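Side-chain contact in lymphotactin (PDB 2NYZ), which probably acts as a chemokine that attracts lymphocytes, but not monocytes or neutrophils, by binding chemokine receptors: residues R35-I40 against D58-M63. Residues are numbered along the deposited sequence; the frame is centred on the assembly and turned at random.
Sequences RAVIFI and DVVRSM
F39 reaches from strand 37-41 to helix 54-64 with the far rim of its ring, and V59 and V60 receive it. The shortest approach, 3.7 Å, runs from F39 CE1 to V59 CG1; F39 CZ follows at 4.1 Å from that same methyl, so one branch of V59 meets two adjacent rim carbons. The side chains of V59 and F39 cross at a slant. The V59 torsion explains which branch touches: CG1 lies anti to the backbone N (chi1 177°) on a residue whose CB already points at the strand. V60 leaves the helix more tangentially, yet its CG2 comes within 4.3 Å of F39 CE1 and 4.2 Å of V37 CG1, thereby bridging the two strand residues. V37 also packs against the phenyl group from within its own strand, its CG1 standing 3.6 Å above the ring plane and displaced toward the rim. F39 and V37, two residues apart, both direct CB at the helix, as the alternation of a beta strand requires. The short segment axes approach to 11.0 Å at 57°, a separation spanned by side chains alone. V56 from an earlier helical turn also touches V37 and F39, while V47 and A49 of the adjacent strand pack on F39, and V60 reaches Y27 of strand 24-28. This is the chemokine fold, a C-terminal helix laid over a three-stranded antiparallel sheet, and the centre of the contact lies about 3 Å from the centre of the chain. No hydrogen bond or salt bridge links the two segments; with 154 Å² buried between them, their cohesion rests on dispersion and the exclusion of water from branched aliphatic and aromatic groups.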
ATOM      1  N   ARG D  35      33.677  -7.127   9.076  1.00 75.67           N
ATOM      2  CA  ARG D  35      34.221  -7.591  10.344  1.00 73.16           C
ATOM      3  C   ARG D  35      33.137  -7.463  11.400  1.00 69.51           C
ATOM      4  O   ARG D  35      32.327  -6.532  11.359  1.00 67.36           O
ATOM      5  CB  ARG D  35      35.438  -6.755  10.751  1.00 74.92           C
ATOM      6  CG  ARG D  35      36.229  -7.366  11.892  1.00 79.95           C
ATOM      7  CD  ARG D  35      37.323  -6.442  12.390  1.00 88.91           C
ATOM      8  NE  ARG D  35      36.782  -5.314  13.143  1.00 95.55           N
ATOM      9  CZ  ARG D  35      37.194  -4.959  14.355  1.00 98.52           C
ATOM     10  NH1 ARG D  35      38.159  -5.646  14.959  1.00 96.81           N
ATOM     11  NH2 ARG D  35      36.635  -3.922  14.969  1.00 99.54           N
ATOM     12  N   ALA D  36      33.118  -8.395  12.346  1.00 65.84           N
ATOM     13  CA  ALA D  36      32.112  -8.353  13.387  1.00 61.08           C
ATOM     14  C   ALA D  36      32.430  -9.214  14.579  1.00 57.22           C
ATOM     15  O   ALA D  36      33.270 -10.107  14.524  1.00 53.94           O
ATOM     16  CB  ALA D  36      30.766  -8.760  12.823  1.00 64.56           C
ATOM     17  N   VAL D  37      31.735  -8.913  15.664  1.00 55.82           N
ATOM     18  CA  VAL D  37      31.864  -9.638  16.908  1.00 54.17           C
ATOM     19  C   VAL D  37      30.739 -10.658  16.903  1.00 52.83           C
ATOM     20  O   VAL D  37      29.568 -10.295  16.784  1.00 52.80           O
ATOM     21  CB  VAL D  37      31.659  -8.715  18.114  1.00 53.70           C
ATOM     22  CG1 VAL D  37      31.661  -9.535  19.395  1.00 52.52           C
ATOM     23  CG2 VAL D  37      32.741  -7.653  18.144  1.00 57.99           C
ATOM     24  N   ILE D  38      31.085 -11.932  17.019  1.00 49.97           N
ATOM     25  CA  ILE D  38      30.058 -12.956  17.033  1.00 47.77           C
ATOM     26  C   ILE D  38      29.850 -13.462  18.449  1.00 47.39           C
ATOM     27  O   ILE D  38      30.661 -14.233  18.967  1.00 50.19           O
ATOM     28  CB  ILE D  38      30.428 -14.160  16.143  1.00 48.16           C
ATOM     29  CG1 ILE D  38      30.807 -13.686  14.737  1.00 52.08           C
ATOM     30  CG2 ILE D  38      29.238 -15.104  16.042  1.00 36.47           C
ATOM     31  CD1 ILE D  38      31.351 -14.798  13.843  1.00 49.66           C
ATOM     32  N   PHE D  39      28.772 -13.021  19.084  1.00 44.48           N
ATOM     33  CA  PHE D  39      28.481 -13.476  20.435  1.00 45.07           C
ATOM     34  C   PHE D  39      27.835 -14.861  20.367  1.00 47.03           C
ATOM     35  O   PHE D  39      27.114 -15.176  19.420  1.00 48.78           O
ATOM     36  CB  PHE D  39      27.529 -12.504  21.134  1.00 40.31           C
ATOM     37  CG  PHE D  39      28.123 -11.158  21.404  1.00 41.57           C
ATOM     38  CD1 PHE D  39      29.195 -11.019  22.279  1.00 44.22           C
ATOM     39  CD2 PHE D  39      27.602 -10.023  20.801  1.00 41.16           C
ATOM     40  CE1 PHE D  39      29.736  -9.767  22.551  1.00 45.21           C
ATOM     41  CE2 PHE D  39      28.134  -8.769  21.066  1.00 43.82           C
ATOM     42  CZ  PHE D  39      29.202  -8.638  21.942  1.00 45.36           C
ATOM     43  N   ILE D  40      28.105 -15.695  21.359  1.00 47.38           N
ATOM     44  CA  ILE D  40      27.512 -17.020  21.410  1.00 50.82           C
ATOM     45  C   ILE D  40      26.707 -17.078  22.698  1.00 53.40           C
ATOM     46  O   ILE D  40      27.281 -17.227  23.771  1.00 57.61           O
ATOM     47  CB  ILE D  40      28.585 -18.107  21.444  1.00 53.71           C
ATOM     48  CG1 ILE D  40      29.448 -18.019  20.177  1.00 63.82           C
ATOM     49  CG2 ILE D  40      27.931 -19.469  21.563  1.00 52.33           C
ATOM     50  CD1 ILE D  40      30.574 -19.047  20.108  1.00 66.99           C
ATOM     51  N   ASP D  58      31.411  -2.594  25.355  1.00 77.34           N
ATOM     52  CA  ASP D  58      31.158  -2.717  26.788  1.00 79.04           C
ATOM     53  C   ASP D  58      31.120  -4.181  27.226  1.00 77.34           C
ATOM     54  O   ASP D  58      31.672  -4.540  28.272  1.00 75.73           O
ATOM     55  CB  ASP D  58      29.825  -2.041  27.141  1.00 86.06           C
ATOM     56  CG  ASP D  58      29.906  -0.519  27.114  1.00 92.56           C
ATOM     57  OD1 ASP D  58      30.753   0.022  26.372  1.00 99.87           O
ATOM     58  OD2 ASP D  58      29.110   0.134  27.828  1.00 94.83           O
ATOM     59  N   VAL D  59      30.461  -5.012  26.419  1.00 76.44           N
ATOM     60  CA  VAL D  59      30.320  -6.442  26.693  1.00 75.06           C
ATOM     61  C   VAL D  59      31.633  -7.183  26.478  1.00 76.83           C
ATOM     62  O   VAL D  59      32.030  -8.015  27.293  1.00 75.49           O
ATOM     63  CB  VAL D  59      29.247  -7.066  25.783  1.00 71.07           C
ATOM     64  CG1 VAL D  59      29.156  -8.563  26.023  1.00 66.88           C
ATOM     65  CG2 VAL D  59      27.910  -6.400  26.041  1.00 67.55           C
ATOM     66  N   VAL D  60      32.298  -6.879  25.369  1.00 78.93           N
ATOM     67  CA  VAL D  60      33.570  -7.502  25.047  1.00 81.35           C
ATOM     68  C   VAL D  60      34.534  -7.272  26.205  1.00 84.87           C
ATOM     69  O   VAL D  60      35.303  -8.159  26.577  1.00 86.05           O
ATOM     70  CB  VAL D  60      34.155  -6.899  23.758  1.00 80.11           C
ATOM     71  CG1 VAL D  60      35.551  -7.434  23.505  1.00 80.48           C
ATOM     72  CG2 VAL D  60      33.253  -7.239  22.588  1.00 81.59           C
ATOM     73  N   ARG D  61      34.474  -6.076  26.781  1.00 87.76           N
ATOM     74  CA  ARG D  61      35.334  -5.719  27.903  1.00 89.41           C
ATOM     75  C   ARG D  61      34.873  -6.444  29.166  1.00 90.40           C
ATOM     76  O   ARG D  61      35.668  -7.082  29.857  1.00 89.18           O
ATOM     77  CB  ARG D  61      35.289  -4.206  28.126  1.00 90.80           C
ATOM     78  CG  ARG D  61      36.275  -3.702  29.162  1.00 93.34           C
ATOM     79  CD  ARG D  61      36.153  -2.199  29.378  1.00 90.71           C
ATOM     80  NE  ARG D  61      36.305  -1.444  28.138  1.00 87.74           N
ATOM     81  CZ  ARG D  61      35.294  -0.913  27.458  1.00 90.40           C
ATOM     82  NH1 ARG D  61      34.051  -1.055  27.899  1.00 88.22           N
ATOM     83  NH2 ARG D  61      35.529  -0.232  26.342  1.00 90.04           N
ATOM     84  N   SER D  62      33.580  -6.344  29.452  1.00 92.08           N
ATOM     85  CA  SER D  62      32.983  -6.979  30.622  1.00 93.82           C
ATOM     86  C   SER D  62      33.263  -8.475  30.650  1.00 96.47           C
ATOM     87  O   SER D  62      33.370  -9.078  31.716  1.00 95.43           O
ATOM     88  CB  SER D  62      31.470  -6.744  30.634  1.00 92.75           C
ATOM     89  OG  SER D  62      30.860  -7.339  31.767  1.00 85.79           O
ATOM     90  N   MET D  63      33.373  -9.075  29.470  1.00100.45           N
ATOM     91  CA  MET D  63      33.643 -10.498  29.383  1.00105.24           C
ATOM     92  C   MET D  63      35.120 -10.777  29.584  1.00109.92           C
ATOM     93  O   MET D  63      35.484 -11.738  30.261  1.00111.74           O
ATOM     94  CB  MET D  63      33.185 -11.051  28.038  1.00104.02           C
ATOM     95  CG  MET D  63      31.683 -11.070  27.883  1.00103.96           C
ATOM     96  SD  MET D  63      31.184 -11.993  26.444  1.00 98.79           S
ATOM     97  CE  MET D  63      31.222 -13.663  27.096  1.00101.74           C
TER